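Local coordinates for protein D-lactate dehydrogenase (Fermentative) (Pseudomonas aeruginosa, PDB 6ABJ) that probably catalyses the NADH-dependent interconversion of pyruvate and D-lactate as a tetrameric, fermentative dehydrogenase of the D-isomer specific 2-hydroxyacid family, at residues T85-L90 with P109-P114; V56-F61 with E78-G83; F22-Y27 with L43-A48. All blocks are in the same frame, centred on the assembly; numbering follows the deposited sequence.

Contact 1. Residues T85-L90 with P109-P114; sequences TRLVAL and PVVHVP
Val88 and Val110 pair, as do Ala89 and Val111, where strand 87-90 meets the short strand 110-111 at one margin of the five-stranded parallel sheet; helix 100-105 lies between them in the chain, making a beta-alpha-beta crossover. Three backbone bonds join the strands: Val88 N to Pro109 O (3.1 Å), Val111 N to Val88 O (3.1 Å) and Leu90 N to Val111 O (2.9 Å). All three are nearly straight (161° to 171°), but Leu90 N comes to its carbonyl at a tilt.

Leu90 lies against the carbonyl of Val111. Its CB and CG both approach that oxygen, CG at 3.4 Å from Val111 O; further out, CD1 meets CG1 of Val110 at 3.7 Å and also brushes CB of His112. With chi1 at -46°, CG sits beside Leu90's own backbone N, the same N that is bonded to Val111 O. On the other face of the sheet, CG2 of Val111 lies against Ala89, 3.9 Å from its CB. Trp334 of helix 317-335 packs on Leu87 and Pro109, while the imidazole of His112 turns away to bond Ala93 O. At the start of the pairing the Pro109 ring comes against the residue just before strand 87-90, its CD 3.0 Å from Arg86 O.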
loop_
_atom_site.group_PDB
_atom_site.type_symbol
_atom_site.label_atom_id
_atom_site.label_comp_id
_atom_site.label_asym_id
_atom_site.label_seq_id
_atom_site.Cartn_x
_atom_site.Cartn_y
_atom_site.Cartn_z
ATOM N N THR B 85 15.604 -35.604 -23.723
ATOM C CA THR B 85 15.605 -34.207 -24.123
ATOM C C THR B 85 16.867 -33.945 -24.887
ATOM O O THR B 85 17.940 -34.397 -24.476
ATOM C CB THR B 85 15.460 -33.289 -22.899
ATOM O OG1 THR B 85 14.170 -33.508 -22.328
ATOM C CG2 THR B 85 15.633 -31.852 -23.288
ATOM N N ARG B 86 16.767 -33.265 -26.028
ATOM C CA ARG B 86 17.952 -33.097 -26.894
ATOM C C ARG B 86 18.414 -31.659 -27.039
ATOM O O ARG B 86 19.523 -31.420 -27.488
ATOM C CB ARG B 86 17.732 -33.718 -28.296
ATOM C CG ARG B 86 17.539 -35.244 -28.331
ATOM C CD ARG B 86 17.195 -35.709 -29.767
ATOM N NE ARG B 86 18.222 -35.303 -30.764
ATOM C CZ ARG B 86 17.973 -34.890 -32.020
ATOM N NH1 ARG B 86 16.739 -34.863 -32.533
ATOM N NH2 ARG B 86 18.981 -34.502 -32.789
ATOM N N LEU B 87 17.603 -30.690 -26.585
ATOM C CA LEU B 87 17.990 -29.293 -26.623
ATOM C C LEU B 87 17.360 -28.525 -25.417
ATOM O O LEU B 87 16.202 -28.731 -25.093
ATOM C CB LEU B 87 17.539 -28.650 -27.936
ATOM C CG LEU B 87 17.722 -27.140 -28.080
ATOM C CD1 LEU B 87 19.156 -26.673 -28.268
ATOM C CD2 LEU B 87 16.867 -26.679 -29.233
ATOM N N VAL B 88 18.172 -27.656 -24.816
ATOM C CA VAL B 88 17.709 -26.724 -23.803
ATOM C C VAL B 88 17.708 -25.342 -24.442
ATOM O O VAL B 88 18.747 -24.851 -24.824
ATOM C CB VAL B 88 18.715 -26.703 -22.614
ATOM C CG1 VAL B 88 18.323 -25.628 -21.578
ATOM C CG2 VAL B 88 18.795 -28.073 -21.954
ATOM N N ALA B 89 16.531 -24.746 -24.595
ATOM C CA ALA B 89 16.392 -23.404 -25.160
ATOM C C ALA B 89 16.088 -22.459 -23.992
ATOM O O ALA B 89 15.044 -22.632 -23.329
ATOM C CB ALA B 89 15.245 -23.330 -26.135
ATOM N N LEU B 90 16.954 -21.464 -23.775
ATOM C CA LEU B 90 16.738 -20.459 -22.674
ATOM C C LEU B 90 16.030 -19.293 -23.301
ATOM O O LEU B 90 16.527 -18.676 -24.283
ATOM C CB LEU B 90 18.024 -19.979 -22.083
ATOM C CG LEU B 90 19.069 -21.016 -21.738
ATOM C CD1 LEU B 90 20.354 -20.350 -21.335
ATOM C CD2 LEU B 90 18.549 -21.905 -20.637
ATOM N N PRO B 109 22.916 -29.396 -26.129
ATOM C CA PRO B 109 23.276 -28.027 -26.511
ATOM C C PRO B 109 22.331 -27.010 -25.845
ATOM O O PRO B 109 21.233 -27.378 -25.408
ATOM C CB PRO B 109 23.135 -28.007 -28.033
ATOM C CG PRO B 109 22.238 -29.162 -28.361
ATOM C CD PRO B 109 22.274 -30.139 -27.225
ATOM N N VAL B 110 22.827 -25.795 -25.693
ATOM C CA VAL B 110 22.109 -24.749 -25.003
ATOM C C VAL B 110 22.070 -23.578 -25.940
ATOM O O VAL B 110 23.085 -23.213 -26.511
ATOM C CB VAL B 110 22.835 -24.351 -23.694
ATOM C CG1 VAL B 110 22.129 -23.147 -23.086
ATOM C CG2 VAL B 110 22.817 -25.529 -22.706
ATOM N N VAL B 111 20.897 -23.020 -26.160
ATOM C CA VAL B 111 20.799 -21.792 -26.925
ATOM C C VAL B 111 20.126 -20.687 -26.073
ATOM O O VAL B 111 19.461 -20.989 -25.102
ATOM C CB VAL B 111 20.022 -22.010 -28.232
ATOM C CG1 VAL B 111 20.906 -22.875 -29.150
ATOM C CG2 VAL B 111 18.645 -22.563 -27.979
ATOM N N HIS B 112 20.283 -19.452 -26.489
ATOM C CA HIS B 112 19.701 -18.323 -25.741
ATOM C C HIS B 112 19.392 -17.130 -26.627
ATOM O O HIS B 112 19.664 -17.128 -27.827
ATOM C CB HIS B 112 20.689 -17.921 -24.666
ATOM C CG HIS B 112 21.804 -17.051 -25.136
ATOM N ND1 HIS B 112 22.396 -16.119 -24.303
ATOM C CD2 HIS B 112 22.518 -17.037 -26.283
ATOM C CE1 HIS B 112 23.391 -15.536 -24.957
ATOM N NE2 HIS B 112 23.472 -16.057 -26.165
ATOM N N VAL B 113 18.808 -16.102 -26.009
ATOM C CA VAL B 113 18.532 -14.831 -26.643
ATOM C C VAL B 113 19.765 -13.954 -26.459
ATOM O O VAL B 113 20.146 -13.681 -25.313
ATOM C CB VAL B 113 17.269 -14.198 -25.994
ATOM C CG1 VAL B 113 16.985 -12.861 -26.660
ATOM C CG2 VAL B 113 16.106 -15.160 -26.129
ATOM N N PRO B 114 20.371 -13.446 -27.564
ATOM C CA PRO B 114 21.619 -12.741 -27.408
ATOM C C PRO B 114 21.483 -11.387 -26.704
ATOM O O PRO B 114 22.420 -10.982 -26.046
ATOM C CB PRO B 114 22.117 -12.535 -28.836
ATOM C CG PRO B 114 20.939 -12.728 -29.721
ATOM C CD PRO B 114 19.881 -13.456 -28.951
#

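Contact 2. Residues V56-F61 with E78-G83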
loop_
_atom_site.group_PDB
_atom_site.type_symbol
_atom_site.label_atom_id
_atom_site.label_comp_id
_atom_site.label_asym_id
_atom_site.label_seq_id
_atom_site.Cartn_x
_atom_site.Cartn_y
_atom_site.Cartn_z
ATOM N N VAL B 56 11.248 -34.923 -14.516
ATOM C CA VAL B 56 10.502 -36.049 -15.034
ATOM C C VAL B 56 9.373 -35.603 -15.976
ATOM O O VAL B 56 8.983 -36.343 -16.874
ATOM C CB VAL B 56 9.982 -36.948 -13.870
ATOM C CG1 VAL B 56 9.017 -36.190 -12.955
ATOM C CG2 VAL B 56 9.380 -38.243 -14.422
ATOM N N LEU B 57 8.868 -34.390 -15.790
ATOM C CA LEU B 57 7.829 -33.858 -16.678
ATOM C C LEU B 57 8.302 -33.685 -18.139
ATOM O O LEU B 57 7.495 -33.718 -19.081
ATOM C CB LEU B 57 7.315 -32.525 -16.106
ATOM C CG LEU B 57 6.557 -32.655 -14.778
ATOM C CD1 LEU B 57 6.272 -31.275 -14.180
ATOM C CD2 LEU B 57 5.264 -33.437 -14.951
ATOM N N ALA B 58 9.612 -33.466 -18.304
ATOM C CA ALA B 58 10.241 -33.299 -19.612
ATOM C C ALA B 58 10.595 -34.630 -20.290
ATOM O O ALA B 58 11.234 -34.642 -21.359
ATOM C CB ALA B 58 11.511 -32.498 -19.452
ATOM N N GLN B 59 10.198 -35.743 -19.674
ATOM C CA GLN B 59 10.482 -37.046 -20.256
ATOM C C GLN B 59 9.749 -37.164 -21.604
ATOM O O GLN B 59 8.530 -36.965 -21.692
ATOM C CB GLN B 59 10.076 -38.195 -19.330
ATOM C CG GLN B 59 10.360 -39.569 -19.967
ATOM C CD GLN B 59 10.848 -40.622 -19.002
ATOM O OE1 GLN B 59 10.665 -40.525 -17.785
ATOM N NE2 GLN B 59 11.477 -41.654 -19.553
ATOM N N GLY B 60 10.519 -37.480 -22.634
ATOM C CA GLY B 60 9.991 -37.671 -23.967
ATOM C C GLY B 60 9.896 -36.390 -24.765
ATOM O O GLY B 60 9.455 -36.424 -25.902
ATOM N N PHE B 61 10.249 -35.248 -24.165
ATOM C CA PHE B 61 10.199 -33.969 -24.863
ATOM C C PHE B 61 11.574 -33.663 -25.398
ATOM O O PHE B 61 12.599 -33.696 -24.662
ATOM C CB PHE B 61 9.746 -32.812 -23.927
ATOM C CG PHE B 61 8.270 -32.774 -23.656
ATOM C CD1 PHE B 61 7.441 -32.025 -24.478
ATOM C CD2 PHE B 61 7.706 -33.470 -22.591
ATOM C CE1 PHE B 61 6.073 -31.941 -24.255
ATOM C CE2 PHE B 61 6.337 -33.386 -22.341
ATOM C CZ PHE B 61 5.522 -32.615 -23.185
ATOM N N GLU B 78 21.435 -34.226 -16.453
ATOM C CA GLU B 78 21.561 -35.698 -16.573
ATOM C C GLU B 78 20.200 -36.341 -16.701
ATOM O O GLU B 78 20.016 -37.232 -17.493
ATOM C CB GLU B 78 22.278 -36.330 -15.357
ATOM C CG GLU B 78 23.698 -35.839 -15.111
ATOM C CD GLU B 78 24.421 -36.549 -13.957
ATOM O OE1 GLU B 78 23.779 -37.359 -13.265
ATOM O OE2 GLU B 78 25.629 -36.297 -13.707
ATOM N N ARG B 79 19.242 -35.873 -15.910
ATOM C CA ARG B 79 17.911 -36.453 -15.917
ATOM C C ARG B 79 17.151 -36.142 -17.233
ATOM O O ARG B 79 16.501 -37.007 -17.825
ATOM C CB ARG B 79 17.156 -35.928 -14.678
ATOM C CG ARG B 79 15.717 -36.446 -14.465
ATOM C CD ARG B 79 15.465 -37.968 -14.545
ATOM N NE ARG B 79 14.134 -38.360 -15.068
ATOM C CZ ARG B 79 13.673 -38.120 -16.314
ATOM N NH1 ARG B 79 14.365 -37.395 -17.184
ATOM N NH2 ARG B 79 12.475 -38.565 -16.686
ATOM N N LEU B 80 17.249 -34.910 -17.698
ATOM C CA LEU B 80 16.654 -34.517 -18.979
ATOM C C LEU B 80 17.228 -35.344 -20.125
ATOM O O LEU B 80 16.505 -35.708 -21.061
ATOM C CB LEU B 80 16.977 -33.044 -19.300
ATOM C CG LEU B 80 16.365 -31.999 -18.340
ATOM C CD1 LEU B 80 16.843 -30.619 -18.707
ATOM C CD2 LEU B 80 14.856 -32.065 -18.350
ATOM N N ALA B 81 18.537 -35.558 -20.076
ATOM C CA ALA B 81 19.231 -36.284 -21.188
ATOM C C ALA B 81 18.807 -37.753 -21.217
ATOM O O ALA B 81 18.395 -38.267 -22.265
ATOM C CB ALA B 81 20.730 -36.173 -21.035
ATOM N N ALA B 82 18.889 -38.409 -20.056
ATOM C CA ALA B 82 18.367 -39.770 -19.841
ATOM C C ALA B 82 16.894 -39.895 -20.262
ATOM O O ALA B 82 16.485 -40.915 -20.798
ATOM C CB ALA B 82 18.492 -40.162 -18.360
ATOM N N GLY B 83 16.103 -38.856 -20.027
ATOM C CA GLY B 83 14.716 -38.851 -20.455
ATOM C C GLY B 83 14.476 -38.500 -21.914
ATOM O O GLY B 83 13.316 -38.448 -22.337
HETATM O O HOH W 1 13.907 -35.526 -20.355
#
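The C-terminal end of helix 74-82 meets the type II turn Ala58-Phe61, which leads from a 3-10 segment into strand 63-66. The one direct hydrogen bond between them is backbone to backbone: Gly60 N donates to Gly83 O at 3.0 Å, with an N-H...O angle of 161°. Gly60 has a positive phi of 87°, as suits the third position of a type II turn, and the turn is closed by Phe61 N bonding to Ala58 O. A water adds a second bridge, donating to Leu80 O at 2.7 Å and, more weakly, to Ala58 O.

Both segments belong to the alpha/beta domain built on the five-stranded parallel sheet, and on their buried side they close over it: CB of Ala58 presses on CD2 of Leu80 at 3.5 Å, and both side chains also rest on Val64 of strand 63-66.

On the outer side Arg79 reaches across. Its chain bends at chi2 and again at chi3, bringing the guanidinium against the 3-10 segment, with CA of Val56 over one face, 3.6 Å from NH2. Gln59 approaches the guanidinium edge, the amide plane standing 86° from it. Although Gln59 OE1 comes within 2.9 Å of Arg79 NH2, the angle is poor for a hydrogen bond. Gly83, the first residue after the helix, brings its backbone against Gln59, whose CA lies 3.8 Å from Gly83 O.

Contact 3. Residues F22-Y27 with L43-A48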
loop_
_atom_site.group_PDB
_atom_site.type_symbol
_atom_site.label_atom_id
_atom_site.label_comp_id
_atom_site.label_asym_id
_atom_site.label_seq_id
_atom_site.Cartn_x
_atom_site.Cartn_y
_atom_site.Cartn_z
ATOM N N PHE B 22 9.125 -24.666 -18.732
ATOM C CA PHE B 22 9.063 -24.667 -17.310
ATOM C C PHE B 22 9.003 -23.176 -16.883
ATOM O O PHE B 22 9.305 -22.288 -17.693
ATOM C CB PHE B 22 10.278 -25.330 -16.669
ATOM C CG PHE B 22 10.276 -26.805 -16.744
ATOM C CD1 PHE B 22 9.672 -27.568 -15.752
ATOM C CD2 PHE B 22 10.858 -27.457 -17.855
ATOM C CE1 PHE B 22 9.650 -28.952 -15.832
ATOM C CE2 PHE B 22 10.826 -28.850 -17.945
ATOM C CZ PHE B 22 10.226 -29.599 -16.920
ATOM N N SER B 23 8.520 -22.957 -15.661
ATOM C CA SER B 23 8.349 -21.596 -15.045
ATOM C C SER B 23 7.486 -20.668 -15.919
ATOM O O SER B 23 7.747 -19.508 -16.053
ATOM C CB SER B 23 9.707 -20.998 -14.719
ATOM O OG SER B 23 10.430 -21.805 -13.751
ATOM N N SER B 24 6.445 -21.223 -16.509
ATOM C CA SER B 24 5.639 -20.510 -17.517
ATOM C C SER B 24 4.723 -19.479 -16.891
ATOM O O SER B 24 4.115 -19.745 -15.849
ATOM C CB SER B 24 4.790 -21.492 -18.293
ATOM O OG SER B 24 5.601 -22.483 -18.951
ATOM N N GLN B 25 4.662 -18.312 -17.518
ATOM C CA GLN B 25 3.779 -17.224 -17.086
ATOM C C GLN B 25 2.804 -17.060 -18.225
ATOM O O GLN B 25 3.085 -17.454 -19.362
ATOM C CB GLN B 25 4.578 -15.909 -16.953
ATOM C CG GLN B 25 5.696 -15.977 -15.933
ATOM C CD GLN B 25 5.129 -16.092 -14.555
ATOM O OE1 GLN B 25 3.958 -15.739 -14.312
ATOM N NE2 GLN B 25 5.903 -16.657 -13.657
ATOM N N ALA B 26 1.690 -16.418 -17.945
ATOM C CA ALA B 26 0.732 -16.116 -18.988
ATOM C C ALA B 26 1.355 -15.321 -20.122
ATOM O O ALA B 26 1.047 -15.544 -21.289
ATOM C CB ALA B 26 -0.487 -15.392 -18.405
ATOM N N TYR B 27 2.257 -14.382 -19.805
ATOM C CA TYR B 27 2.890 -13.591 -20.883
ATOM C C TYR B 27 3.840 -14.466 -21.777
ATOM O O TYR B 27 4.081 -14.145 -22.958
ATOM C CB TYR B 27 3.615 -12.348 -20.306
ATOM C CG TYR B 27 4.838 -12.601 -19.413
ATOM C CD1 TYR B 27 6.025 -13.005 -19.969
ATOM C CD2 TYR B 27 4.796 -12.408 -18.042
ATOM C CE1 TYR B 27 7.132 -13.262 -19.210
ATOM C CE2 TYR B 27 5.946 -12.637 -17.261
ATOM C CZ TYR B 27 7.092 -13.082 -17.869
ATOM O OH TYR B 27 8.272 -13.324 -17.183
ATOM N N LEU B 43 3.487 -26.761 -28.426
ATOM C CA LEU B 43 3.899 -26.065 -27.199
ATOM C C LEU B 43 3.182 -26.518 -25.965
ATOM O O LEU B 43 1.965 -26.463 -25.919
ATOM C CB LEU B 43 3.637 -24.582 -27.363
ATOM C CG LEU B 43 4.163 -23.957 -28.666
ATOM C CD1 LEU B 43 3.894 -22.461 -28.630
ATOM C CD2 LEU B 43 5.661 -24.207 -28.853
ATOM N N HIS B 44 3.959 -26.934 -24.957
ATOM C CA HIS B 44 3.441 -27.319 -23.640
ATOM C C HIS B 44 3.981 -26.373 -22.570
ATOM O O HIS B 44 5.203 -26.209 -22.408
ATOM C CB HIS B 44 3.807 -28.783 -23.322
ATOM C CG HIS B 44 3.053 -29.785 -24.162
ATOM N ND1 HIS B 44 1.922 -30.436 -23.713
ATOM C CD2 HIS B 44 3.255 -30.224 -25.428
ATOM C CE1 HIS B 44 1.463 -31.237 -24.660
ATOM N NE2 HIS B 44 2.249 -31.118 -25.715
ATOM N N PHE B 45 3.063 -25.762 -21.837
ATOM C CA PHE B 45 3.390 -24.765 -20.775
ATOM C C PHE B 45 3.144 -25.325 -19.376
ATOM O O PHE B 45 2.044 -25.444 -18.954
ATOM C CB PHE B 45 2.571 -23.486 -20.977
ATOM C CG PHE B 45 2.870 -22.794 -22.257
ATOM C CD1 PHE B 45 4.063 -22.076 -22.405
ATOM C CD2 PHE B 45 2.017 -22.875 -23.337
ATOM C CE1 PHE B 45 4.376 -21.428 -23.588
ATOM C CE2 PHE B 45 2.346 -22.248 -24.541
ATOM C CZ PHE B 45 3.519 -21.524 -24.676
ATOM N N GLN B 46 4.210 -25.644 -18.673
ATOM C CA GLN B 46 4.183 -26.037 -17.278
ATOM C C GLN B 46 4.544 -24.845 -16.376
ATOM O O GLN B 46 5.621 -24.238 -16.484
ATOM C CB GLN B 46 5.227 -27.141 -17.084
ATOM C CG GLN B 46 5.536 -27.561 -15.674
ATOM C CD GLN B 46 4.277 -27.923 -14.923
ATOM O OE1 GLN B 46 3.949 -27.322 -13.877
ATOM N NE2 GLN B 46 3.529 -28.874 -15.484
ATOM N N GLN B 47 3.688 -24.542 -15.411
ATOM C CA GLN B 47 4.001 -23.467 -14.477
ATOM C C GLN B 47 5.164 -23.793 -13.535
ATOM O O GLN B 47 5.892 -22.920 -13.115
ATOM C CB GLN B 47 2.757 -23.166 -13.634
ATOM C CG GLN B 47 1.587 -22.718 -14.479
ATOM C CD GLN B 47 0.445 -22.235 -13.607
ATOM O OE1 GLN B 47 0.523 -22.284 -12.367
ATOM N NE2 GLN B 47 -0.627 -21.769 -14.246
ATOM N N ALA B 48 5.330 -25.051 -13.170
ATOM C CA ALA B 48 6.324 -25.379 -12.160
ATOM C C ALA B 48 7.733 -25.083 -12.615
ATOM O O ALA B 48 8.031 -25.156 -13.784
ATOM C CB ALA B 48 6.208 -26.846 -11.798
HETATM O O HOH W 2 5.181 -20.431 -13.451
#
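Ser23 and Ser24 carry the polar part of this contact, both through backbone N-H groups, Ser24 with its hydroxyl as well. Ser23 N donates to Ala48 O at 2.9 Å, reaching the oxygen from above the carbonyl plane, and Ser24 N donates to Gln46 O at 3.1 Å, tilted 30° from the plane of the Gln46 carbonyl. The hydroxyl oxygen OG of Ser24 lies 3.0 Å from Gln46 O, with Phe21 O as a weak second partner. With chi1 at -59°, OG stands beside Ser24's own N, which brings both groups to the same carbonyl. The hydroxyl of Ser23 turns instead to Asp70 and His49.

Water and a side-chain amide extend the polar network. One water donates to Ser24 O and to Gln47 O, the latter at 2.6 Å, so it joins the two backbones beyond their direct bonds. Within 43-48, the side chain of Gln46 bends at chi2 and folds back, and Ala48 N, 2.8 Å from its OE1, meets a lone pair of that oxygen within the plane of the amide.

These bonds lie just past the ends of two neighbouring parallel strands, 18-21 and 42-45, which helix 26-35 connects as a beta-alpha-beta unit; 22-27 runs into that helix.

Two rings supply the van der Waals contacts, taking polar atoms at their edges. Phe22 presents its edge to Ala48 O, 3.5 Å from CD1, while CG of Gln46 lies obliquely against the same ring; the ring and amide planes are 44° apart. Phe45 receives OG of Ser24 at its edge, 3.8 Å from CD1, and its ring packs on Phe32 and Gln33 of helix 26-35. Outward, Gln47 packs against Gln47 of another subunit of the tetramer.

From the N terminus, contact 3 comes first, closing the loop that leaves strand 18-21, runs through helix 26-35 and returns along strand 42-45. Contact 2 then brings the turn before strand 63-66 against the end of helix 74-82, closing the loop that holds this strand and the start of the helix, and contact 1 closes the crossover from strand 87-90 to 110-111. The three follow in series, without nesting or crossing. All lie in the domain built on the five-stranded sheet; contacts 3 and 1 reach its two margins, about 16 Å apart between centres. Contact 2 touches both others, Phe61 packing on His44 and Thr85 N probably bonding Leu80 O, whereas contacts 1 and 3 do not touch.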